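Side-chain contacts in microcin B17-processing protein McbC (PDB 6GRH), which is an FMN-binding oxidoreductase of the nitroreductase family, needed to process the inactive microcin B17 precursor into the active antibiotic peptide: residues 12-17 with 198-203; 20-25 with 202-207; 141-144 with 149-152; 172-177 with 259-264. One frame throughout, in Å; residues are numbered along the deposited sequence.

Interaction 1: residues 12-17 with 198-203; sequences THYTDP and ALFKYR. With EDO (1,2-ethanediol), chain P.
D16 and R203 meet in a salt bridge at one end of this contact, while Y14 and F200 touch at the other. R203 NH1 gives a nearly straight hydrogen bond to D16 OD2, 2.8 Å long with an angle of 165° at the hydrogen. The oxygen lies close to the guanidinium plane, but the proton arrives on the anti side of the carboxylate and somewhat out of its plane, the two flat groups being turned 58° against each other. A bend at chi3 of R203 swings the guanidinium back toward the loop. Water 2 completes the join, donating to D16 OD2 at 2.7 Å and accepting from R203 NH2. OD1 is busy elsewhere: with CG anti to the backbone N (chi1 -179°), D16 N-caps helix 17-27 and takes the N-H of E18. R203 NE, for its part, pairs with D264 of an McbB chain, so the arginine sits between two acids.

Further along, the CB of Y14 rests at the edge of the F200 ring, near its plane, with Y14 CB and F200 CD2 4.1 Å apart. Water 1 also bridges the two backbones here, donating to Y14 O at 2.7 Å and to F200 O at 2.8 Å. F55 of the second subunit also meets the F200 ring. T15 turns its hydroxyl to E196 in helix 195-199. The arrangement is a type I beta turn, T12 to T15, running into an N-capped helix and fastened by salt bridge and water to the loop between helices 195-199 and 204-227.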
# COMPACT_ATOMS: atom_id res chain seq x y z
N THR D 12 11.34 20.32 5.31
CA THR D 12 11.07 19.10 6.08
C THR D 12 10.27 19.37 7.38
O THR D 12 9.59 18.49 7.89
CB THR D 12 12.34 18.29 6.36
OG1 THR D 12 12.00 16.94 6.67
CG2 THR D 12 13.13 18.89 7.51
N HIS D 13 10.35 20.59 7.90
CA HIS D 13 9.52 21.03 9.01
C HIS D 13 8.02 20.72 8.82
O HIS D 13 7.33 20.48 9.80
CB HIS D 13 9.75 22.53 9.25
CG HIS D 13 9.20 23.04 10.53
ND1 HIS D 13 9.62 22.56 11.76
CD2 HIS D 13 8.29 24.01 10.79
CE1 HIS D 13 8.96 23.19 12.72
NE2 HIS D 13 8.15 24.08 12.15
N TYR D 14 7.53 20.70 7.58
CA TYR D 14 6.12 20.42 7.30
C TYR D 14 5.82 19.02 6.79
O TYR D 14 4.68 18.72 6.49
CB TYR D 14 5.58 21.43 6.28
CG TYR D 14 5.64 22.85 6.79
CD1 TYR D 14 4.64 23.34 7.61
CD2 TYR D 14 6.70 23.68 6.49
CE1 TYR D 14 4.69 24.63 8.12
CE2 TYR D 14 6.78 24.97 6.99
CZ TYR D 14 5.76 25.44 7.79
OH TYR D 14 5.80 26.70 8.28
N THR D 15 6.83 18.15 6.70
CA THR D 15 6.66 16.84 6.09
C THR D 15 5.83 15.91 6.99
O THR D 15 6.04 15.84 8.20
CB THR D 15 8.04 16.22 5.76
OG1 THR D 15 8.60 16.96 4.67
CG2 THR D 15 7.94 14.74 5.40
N ASP D 16 4.88 15.23 6.37
CA ASP D 16 4.14 14.15 7.03
C ASP D 16 4.86 12.84 6.67
O ASP D 16 4.89 12.46 5.49
CB ASP D 16 2.68 14.14 6.56
CG ASP D 16 1.85 13.05 7.25
OD1 ASP D 16 2.42 12.00 7.64
OD2 ASP D 16 0.63 13.23 7.43
N PRO D 17 5.45 12.16 7.67
CA PRO D 17 6.29 10.98 7.37
C PRO D 17 5.49 9.79 6.84
O PRO D 17 6.05 8.94 6.19
CB PRO D 17 6.92 10.63 8.73
CG PRO D 17 5.97 11.19 9.73
CD PRO D 17 5.38 12.42 9.12
N ALA D 198 7.77 18.07 -3.24
CA ALA D 198 6.49 17.74 -3.90
C ALA D 198 5.33 17.49 -2.93
O ALA D 198 4.17 17.69 -3.30
CB ALA D 198 6.65 16.55 -4.83
N LEU D 199 5.62 17.05 -1.71
CA LEU D 199 4.60 16.58 -0.79
C LEU D 199 4.23 17.56 0.33
O LEU D 199 3.12 17.48 0.88
CB LEU D 199 5.01 15.23 -0.20
CG LEU D 199 5.17 14.12 -1.25
CD1 LEU D 199 5.81 12.89 -0.62
CD2 LEU D 199 3.85 13.73 -1.86
N PHE D 200 5.15 18.45 0.70
CA PHE D 200 5.00 19.16 1.96
C PHE D 200 3.77 20.05 2.06
O PHE D 200 3.22 20.16 3.14
CB PHE D 200 6.27 19.91 2.38
CG PHE D 200 6.48 21.23 1.70
CD1 PHE D 200 6.67 21.31 0.34
CD2 PHE D 200 6.53 22.38 2.45
CE1 PHE D 200 6.91 22.50 -0.26
CE2 PHE D 200 6.76 23.60 1.84
CZ PHE D 200 6.93 23.66 0.49
N LYS D 201 3.34 20.66 0.96
CA LYS D 201 2.16 21.53 0.97
C LYS D 201 0.83 20.80 0.71
O LYS D 201 -0.18 21.00 1.44
CB LYS D 201 2.32 22.65 -0.07
CG LYS D 201 1.15 23.65 -0.06
CD LYS D 201 1.32 24.83 -0.99
CE LYS D 201 0.12 25.77 -0.94
NZ LYS D 201 0.16 26.75 -2.03
N TYR D 202 0.80 20.05 -0.39
CA TYR D 202 -0.43 19.43 -0.90
C TYR D 202 -0.61 17.95 -0.56
O TYR D 202 -1.64 17.36 -0.96
CB TYR D 202 -0.47 19.57 -2.42
CG TYR D 202 -0.49 21.00 -2.87
CD1 TYR D 202 -1.57 21.82 -2.55
CD2 TYR D 202 0.56 21.55 -3.57
CE1 TYR D 202 -1.61 23.15 -2.95
CE2 TYR D 202 0.53 22.89 -3.97
CZ TYR D 202 -0.55 23.67 -3.66
OH TYR D 202 -0.60 25.00 -4.04
N ARG D 203 0.37 17.35 0.13
CA ARG D 203 0.34 15.93 0.46
C ARG D 203 0.33 15.07 -0.83
O ARG D 203 1.05 15.41 -1.78
CB ARG D 203 -0.81 15.63 1.44
CG ARG D 203 -0.77 16.44 2.74
CD ARG D 203 -2.09 16.31 3.50
NE ARG D 203 -2.40 14.93 3.84
CZ ARG D 203 -1.83 14.23 4.83
NH1 ARG D 203 -0.94 14.78 5.64
NH2 ARG D 203 -2.16 12.94 4.99
C1 EDO P . -2.16 28.23 -5.39
O1 EDO P . -0.91 28.32 -4.72
C2 EDO P . -2.25 26.86 -6.01
O2 EDO P . -1.24 26.69 -7.02
O HOH W 1 2.73 18.00 4.81
O HOH W 2 -1.01 11.13 7.27

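Interaction 2: residues 20-25 with 202-207; sequences LAIVKD and YRYRGY. With EDO (1,2-ethanediol), chain P.
V23 points its two methyl groups at two different tyrosines, Y204 and Y207, one turn apart on helix 204-227. CG1 goes to the Y207 ring, where it lies 3.5 Å from CD1 of Y207 and spans the side from CG to CE1. CG2 goes to Y204 instead, with V23 CG2 and Y204 CD1 3.7 Å apart. Against both rings the valine runs past in the opposite direction.

I22 takes the outer half of the Y204 ring. Its CG2 methyl is 3.7 Å from CE1 of Y204, and its CD1 reaches on to the hydroxyl, I22 CD1 lying 3.3 Å from Y204 OH. Both branches of the isoleucine therefore follow the phenol from ring carbon to oxygen, and the side chain lies askew to it. Different first torsions let both rings reach V23 from a single helix turn: Y204 has CG anti to the carbonyl carbon (chi1 -62°), whereas Y207 has it anti to the backbone N (chi1 -178°). The hydroxyl of Y207 carries on past V23 to bond with H27 ND1 at the C-terminal end of helix 17-27.

The contact is van der Waals packing, with no polar bond between the two segments, though the I22 methyl also rests against the Y204 hydroxyl oxygen. Helix 17-27 thus lies against the first turn of helix 204-227; L199 of helix 195-199 fills in beside L20 and V23, F26 of the second subunit packs on V23, and R210 of an McbB chain packs on I22.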
# COMPACT_ATOMS: atom_id res chain seq x y z
N LEU D 20 5.10 10.64 3.08
CA LEU D 20 6.38 10.42 2.43
C LEU D 20 6.66 8.94 2.18
O LEU D 20 7.05 8.58 1.07
CB LEU D 20 7.49 11.04 3.23
CG LEU D 20 8.89 10.91 2.66
CD1 LEU D 20 8.96 11.61 1.31
CD2 LEU D 20 9.87 11.55 3.64
N ALA D 21 6.47 8.11 3.20
CA ALA D 21 6.73 6.67 3.09
C ALA D 21 5.81 6.00 2.09
O ALA D 21 6.27 5.21 1.28
CB ALA D 21 6.61 5.99 4.45
N ILE D 22 4.52 6.34 2.15
CA ILE D 22 3.54 5.74 1.24
C ILE D 22 3.84 6.12 -0.21
O ILE D 22 3.75 5.25 -1.12
CB ILE D 22 2.10 6.10 1.67
CG1 ILE D 22 1.79 5.33 2.98
CG2 ILE D 22 1.08 5.79 0.58
CD1 ILE D 22 0.49 5.70 3.69
N VAL D 23 4.21 7.38 -0.43
CA VAL D 23 4.57 7.83 -1.76
C VAL D 23 5.85 7.12 -2.27
O VAL D 23 5.89 6.64 -3.41
CB VAL D 23 4.68 9.36 -1.83
CG1 VAL D 23 5.25 9.79 -3.17
CG2 VAL D 23 3.31 10.01 -1.63
N LYS D 24 6.89 7.04 -1.44
CA LYS D 24 8.10 6.35 -1.86
C LYS D 24 7.87 4.87 -2.17
O LYS D 24 8.43 4.33 -3.13
CB LYS D 24 9.19 6.48 -0.82
CG LYS D 24 9.84 7.85 -0.69
CD LYS D 24 10.70 7.77 0.58
CE LYS D 24 11.75 8.81 0.64
NZ LYS D 24 12.67 8.55 1.80
N ASP D 25 7.07 4.21 -1.32
CA ASP D 25 6.72 2.83 -1.50
C ASP D 25 6.08 2.62 -2.86
O ASP D 25 6.32 1.61 -3.49
CB ASP D 25 5.70 2.35 -0.48
CG ASP D 25 6.28 2.10 0.88
OD1 ASP D 25 7.53 2.09 1.05
OD2 ASP D 25 5.44 1.90 1.81
N TYR D 202 0.80 20.05 -0.39
CA TYR D 202 -0.43 19.43 -0.90
C TYR D 202 -0.61 17.95 -0.56
O TYR D 202 -1.64 17.36 -0.96
CB TYR D 202 -0.47 19.57 -2.42
CG TYR D 202 -0.49 21.00 -2.87
CD1 TYR D 202 -1.57 21.82 -2.55
CD2 TYR D 202 0.56 21.55 -3.57
CE1 TYR D 202 -1.61 23.15 -2.95
CE2 TYR D 202 0.53 22.89 -3.97
CZ TYR D 202 -0.55 23.67 -3.66
OH TYR D 202 -0.60 25.00 -4.04
N ARG D 203 0.37 17.35 0.13
CA ARG D 203 0.34 15.93 0.46
C ARG D 203 0.33 15.07 -0.83
O ARG D 203 1.05 15.41 -1.78
CB ARG D 203 -0.81 15.63 1.44
CG ARG D 203 -0.77 16.44 2.74
CD ARG D 203 -2.09 16.31 3.50
NE ARG D 203 -2.40 14.93 3.84
CZ ARG D 203 -1.83 14.23 4.83
NH1 ARG D 203 -0.94 14.78 5.64
NH2 ARG D 203 -2.16 12.94 4.99
N TYR D 204 -0.43 13.98 -0.88
CA TYR D 204 -0.40 13.03 -2.01
C TYR D 204 -0.63 13.63 -3.39
O TYR D 204 0.03 13.27 -4.35
CB TYR D 204 -1.43 11.92 -1.82
CG TYR D 204 -1.20 11.08 -0.61
CD1 TYR D 204 -0.25 10.09 -0.62
CD2 TYR D 204 -1.95 11.28 0.56
CE1 TYR D 204 -0.01 9.30 0.50
CE2 TYR D 204 -1.71 10.51 1.69
CZ TYR D 204 -0.73 9.52 1.64
OH TYR D 204 -0.45 8.70 2.71
N ARG D 205 -1.58 14.56 -3.47
CA ARG D 205 -1.85 15.25 -4.73
C ARG D 205 -0.60 15.99 -5.27
O ARG D 205 -0.46 16.15 -6.48
CB ARG D 205 -3.00 16.22 -4.56
CG ARG D 205 -3.68 16.61 -5.86
CD ARG D 205 -4.90 17.43 -5.51
NE ARG D 205 -5.85 17.73 -6.57
CZ ARG D 205 -6.86 16.97 -6.97
NH1 ARG D 205 -7.07 15.78 -6.48
NH2 ARG D 205 -7.69 17.43 -7.89
N GLY D 206 0.31 16.38 -4.39
CA GLY D 206 1.57 16.99 -4.84
C GLY D 206 2.44 16.10 -5.69
O GLY D 206 3.15 16.59 -6.59
N TYR D 207 2.39 14.81 -5.43
CA TYR D 207 3.11 13.82 -6.25
C TYR D 207 2.58 13.82 -7.67
O TYR D 207 3.35 13.93 -8.64
CB TYR D 207 3.01 12.43 -5.63
CG TYR D 207 3.77 11.36 -6.37
CD1 TYR D 207 5.15 11.29 -6.30
CD2 TYR D 207 3.10 10.42 -7.14
CE1 TYR D 207 5.84 10.30 -6.96
CE2 TYR D 207 3.80 9.44 -7.82
CZ TYR D 207 5.16 9.40 -7.73
OH TYR D 207 5.85 8.41 -8.40
C1 EDO P . -2.16 28.23 -5.39
O1 EDO P . -0.91 28.32 -4.72
C2 EDO P . -2.25 26.86 -6.01
O2 EDO P . -1.24 26.69 -7.02

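Interaction 3: residues 141-144 with 149-152; sequences ENWQ and VYHY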
# COMPACT_ATOMS: atom_id res chain seq x y z
N GLU D 141 31.36 19.72 -26.21
CA GLU D 141 32.20 20.71 -25.53
C GLU D 141 31.78 20.75 -24.05
O GLU D 141 30.65 20.41 -23.72
CB GLU D 141 32.00 22.09 -26.18
CG GLU D 141 33.17 23.03 -26.06
CD GLU D 141 32.90 24.44 -26.60
OE1 GLU D 141 31.75 24.76 -27.01
OE2 GLU D 141 33.86 25.25 -26.60
N ASN D 142 32.69 21.16 -23.16
CA ASN D 142 32.42 21.19 -21.72
C ASN D 142 32.73 22.55 -21.10
O ASN D 142 33.55 23.30 -21.61
CB ASN D 142 33.24 20.10 -21.03
CG ASN D 142 32.57 19.56 -19.77
OD1 ASN D 142 31.58 20.11 -19.28
ND2 ASN D 142 33.12 18.48 -19.25
N TRP D 143 32.06 22.87 -19.99
CA TRP D 143 32.29 24.12 -19.26
C TRP D 143 33.47 23.98 -18.32
O TRP D 143 34.31 24.85 -18.23
CB TRP D 143 31.05 24.51 -18.45
CG TRP D 143 29.89 24.87 -19.30
CD1 TRP D 143 29.57 26.13 -19.75
CD2 TRP D 143 28.91 23.99 -19.81
NE1 TRP D 143 28.42 26.07 -20.50
CE2 TRP D 143 28.00 24.77 -20.57
CE3 TRP D 143 28.69 22.61 -19.72
CZ2 TRP D 143 26.90 24.21 -21.22
CZ3 TRP D 143 27.59 22.06 -20.37
CH2 TRP D 143 26.72 22.86 -21.11
N GLN D 144 33.50 22.87 -17.58
CA GLN D 144 34.52 22.58 -16.60
C GLN D 144 35.10 21.20 -16.94
O GLN D 144 34.37 20.21 -16.91
CB GLN D 144 33.88 22.56 -15.21
CG GLN D 144 34.84 22.35 -14.06
CD GLN D 144 34.18 22.52 -12.72
OE1 GLN D 144 33.48 21.64 -12.24
NE2 GLN D 144 34.37 23.68 -12.12
N VAL D 149 28.32 15.84 -15.07
CA VAL D 149 26.96 16.06 -14.60
C VAL D 149 26.90 17.44 -13.99
O VAL D 149 27.79 17.82 -13.24
CB VAL D 149 26.54 15.03 -13.54
CG1 VAL D 149 25.09 15.21 -13.19
CG2 VAL D 149 26.77 13.61 -14.04
N TYR D 150 25.85 18.18 -14.32
CA TYR D 150 25.61 19.52 -13.81
C TYR D 150 24.17 19.59 -13.38
O TYR D 150 23.35 18.79 -13.83
CB TYR D 150 25.86 20.59 -14.89
CG TYR D 150 27.27 20.69 -15.39
CD1 TYR D 150 27.72 19.91 -16.48
CD2 TYR D 150 28.17 21.57 -14.82
CE1 TYR D 150 29.01 20.01 -16.95
CE2 TYR D 150 29.47 21.67 -15.29
CZ TYR D 150 29.89 20.90 -16.35
OH TYR D 150 31.18 21.00 -16.79
N HIS D 151 23.84 20.55 -12.52
CA HIS D 151 22.48 20.83 -12.13
C HIS D 151 22.14 22.22 -12.67
O HIS D 151 22.86 23.16 -12.39
CB HIS D 151 22.41 20.72 -10.62
CG HIS D 151 21.13 21.20 -10.02
ND1 HIS D 151 21.10 21.98 -8.89
CD2 HIS D 151 19.84 20.99 -10.37
CE1 HIS D 151 19.85 22.24 -8.56
NE2 HIS D 151 19.06 21.63 -9.43
N TYR D 152 21.07 22.34 -13.47
CA TYR D 152 20.66 23.64 -13.98
C TYR D 152 19.82 24.39 -12.95
O TYR D 152 18.84 23.84 -12.46
CB TYR D 152 19.87 23.52 -15.30
CG TYR D 152 19.52 24.88 -15.89
CD1 TYR D 152 20.52 25.80 -16.18
CD2 TYR D 152 18.20 25.25 -16.12
CE1 TYR D 152 20.23 27.04 -16.70
CE2 TYR D 152 17.90 26.51 -16.65
CZ TYR D 152 18.91 27.40 -16.94
OH TYR D 152 18.65 28.66 -17.46
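Y150 reaches from strand 149-153 to the loop 141-144, and its ring and hydroxyl make the whole contact with N142, W143 and Q144. CB leaves the strand toward the loop, with CG anti to the carbonyl carbon (chi1 -64°), and sends the ring toward the 141-144 segment. Past CG the ring presents a face to W143: the edge of the indole's six-membered ring points at it in a T-shaped stack, centroids 5.3 Å apart and planes at 75°. The nearest atoms of that pair are Y150 CE1 and W143 CE3, at 3.8 Å. CZ, the next atom out, is 4.0 Å from the same W143 CE3, and both CE1 and CZ of Y150 also border N142 OD1, each at 3.5 Å.

At the tip, OH works in both directions. It donates to N142 OD1 over 2.7 Å, approaching from above the carbonyl plane, and it accepts the backbone N-H of Q144, with Q144 N and Y150 OH 3.1 Å apart. The CB of Q144 closes in on the hydroxyl as well. The amide of N142 stands nearly perpendicular to the phenol, and its ND2 is held by T147 O, which fixes which end of the amide faces the tyrosine. W143 is fixed in its turn by a bond from NE1 to E101 in helix 97-108.

With one bond given and one received, the phenol oxygen serves as both donor and acceptor, and the loop is bound to the strand through a side-chain amide and a main-chain N-H together.

Interaction 4: residues 172-177 with 259-264; sequences RSLSGG and VQFFGD
With CG anti to the carbonyl carbon (chi1 -67°), L174 aims its side chain from helix 167-175 at strand 254-263; CD1 is the extended branch (chi2 174°), which turns the other, CD2, to V259. A similar first torsion on F261 (-71°) sends its ring to meet the helix. This is helix-on-sheet packing in the nitroreductase fold, with the last turn of the helix laid on the antiparallel sheet.

V259 and F261, two residues apart on the strand, both face the helix. V259 takes the leucine's branch end: its CG2 methyl lies 3.6 Å from CD2 of L174, the two side chains meeting at a slant. V259 CG1 at the same time sits over one face of the F261 ring, toward its rim, so two side chains on the same face of the strand pack against each other. L174 also touches A188 and V190 of strand 187-194, and W235 meets F261 edge-to-face. Close to S175, whose hydroxyl bonds to Y171 O, the helix ends, and G176 departs from helical geometry with a positive phi.

F261 presents its rim to the helix end. CZ of F261 is 3.8 Å from CB of L174, and L174 O lies near the plane of the ring at its edge, 3.6 Å from that same CZ.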
# COMPACT_ATOMS: atom_id res chain seq x y z
N ARG D 172 26.17 4.43 -19.94
CA ARG D 172 25.74 3.08 -19.57
C ARG D 172 24.50 3.14 -18.66
O ARG D 172 23.49 2.49 -18.94
CB ARG D 172 26.89 2.31 -18.91
CG ARG D 172 26.54 0.90 -18.48
CD ARG D 172 27.73 0.17 -17.89
NE ARG D 172 27.25 -0.83 -16.93
CZ ARG D 172 26.85 -2.07 -17.23
NH1 ARG D 172 26.89 -2.53 -18.49
NH2 ARG D 172 26.42 -2.86 -16.25
N SER D 173 24.57 3.97 -17.62
CA SER D 173 23.44 4.08 -16.67
C SER D 173 22.15 4.62 -17.29
O SER D 173 21.04 4.12 -17.02
CB SER D 173 23.85 4.89 -15.43
OG SER D 173 23.82 6.30 -15.66
N LEU D 174 22.27 5.62 -18.16
CA LEU D 174 21.06 6.25 -18.74
C LEU D 174 20.38 5.46 -19.86
O LEU D 174 19.20 5.60 -20.07
CB LEU D 174 21.42 7.64 -19.27
CG LEU D 174 21.82 8.69 -18.24
CD1 LEU D 174 22.27 9.95 -18.94
CD2 LEU D 174 20.65 9.02 -17.37
N SER D 175 21.14 4.66 -20.59
CA SER D 175 20.66 4.05 -21.83
C SER D 175 20.04 2.68 -21.61
O SER D 175 19.45 2.11 -22.54
CB SER D 175 21.80 3.95 -22.84
OG SER D 175 22.85 3.14 -22.33
N GLY D 176 20.21 2.14 -20.40
CA GLY D 176 19.65 0.86 -20.01
C GLY D 176 19.97 -0.27 -20.96
O GLY D 176 21.06 -0.35 -21.50
N GLY D 177 18.99 -1.14 -21.17
CA GLY D 177 19.18 -2.28 -22.05
C GLY D 177 19.27 -1.99 -23.54
O GLY D 177 19.83 -2.79 -24.26
N VAL D 259 14.39 10.53 -18.45
CA VAL D 259 15.61 10.95 -19.12
C VAL D 259 15.22 11.46 -20.51
O VAL D 259 14.22 11.01 -21.09
CB VAL D 259 16.61 9.77 -19.19
CG1 VAL D 259 17.81 10.09 -20.07
CG2 VAL D 259 17.08 9.39 -17.79
N GLN D 260 15.98 12.41 -21.03
CA GLN D 260 15.73 12.94 -22.37
C GLN D 260 17.05 13.11 -23.07
O GLN D 260 17.89 13.90 -22.65
CB GLN D 260 14.98 14.27 -22.31
CG GLN D 260 14.46 14.78 -23.64
CD GLN D 260 13.60 16.01 -23.49
OE1 GLN D 260 13.65 16.70 -22.47
NE2 GLN D 260 12.84 16.34 -24.55
N PHE D 261 17.22 12.36 -24.15
CA PHE D 261 18.47 12.37 -24.92
C PHE D 261 18.41 13.42 -26.01
O PHE D 261 17.34 13.66 -26.57
CB PHE D 261 18.71 11.00 -25.55
CG PHE D 261 19.07 9.94 -24.55
CD1 PHE D 261 20.29 10.00 -23.88
CD2 PHE D 261 18.22 8.90 -24.27
CE1 PHE D 261 20.64 9.04 -22.96
CE2 PHE D 261 18.57 7.92 -23.36
CZ PHE D 261 19.77 8.00 -22.69
N PHE D 262 19.56 14.03 -26.30
CA PHE D 262 19.67 15.05 -27.34
C PHE D 262 20.89 14.80 -28.19
O PHE D 262 21.93 14.36 -27.69
CB PHE D 262 19.79 16.45 -26.75
CG PHE D 262 18.58 16.88 -25.98
CD1 PHE D 262 18.44 16.54 -24.64
CD2 PHE D 262 17.56 17.58 -26.61
CE1 PHE D 262 17.33 16.93 -23.93
CE2 PHE D 262 16.43 17.97 -25.91
CZ PHE D 262 16.32 17.64 -24.57
N GLY D 263 20.77 15.15 -29.46
CA GLY D 263 21.85 14.96 -30.39
C GLY D 263 21.50 15.11 -31.86
O GLY D 263 20.52 15.78 -32.21
N ASP D 264 22.34 14.50 -32.69
CA ASP D 264 22.18 14.48 -34.16
C ASP D 264 21.81 13.07 -34.63
O ASP D 264 22.14 12.07 -33.97
CB ASP D 264 23.47 14.90 -34.86
CG ASP D 264 24.00 16.24 -34.38
OD1 ASP D 264 23.16 17.13 -34.04
OD2 ASP D 264 25.24 16.41 -34.34

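In the fold
From the N terminus, the turn at 12-17 and helix 17-27 come back against 198-207: interaction 1 closes a loop of 180 residues and interaction 2 one of 176. They share Y202 and R203, touch through L199 with L20 and V23, and both meet the second subunit. Interaction 3, a local closure of the loop between strands 129-135 and 149-153 onto the second of them, is nested inside both. Interaction 4 opens at 172-177, inside those loops, and ends at 259-264, beyond them, so it crosses both and joins helix 167-175 to strand 254-263. It lies about 16 Å from interaction 3 between centres, on the same sheet, and across the chain's centre from interactions 1 and 2.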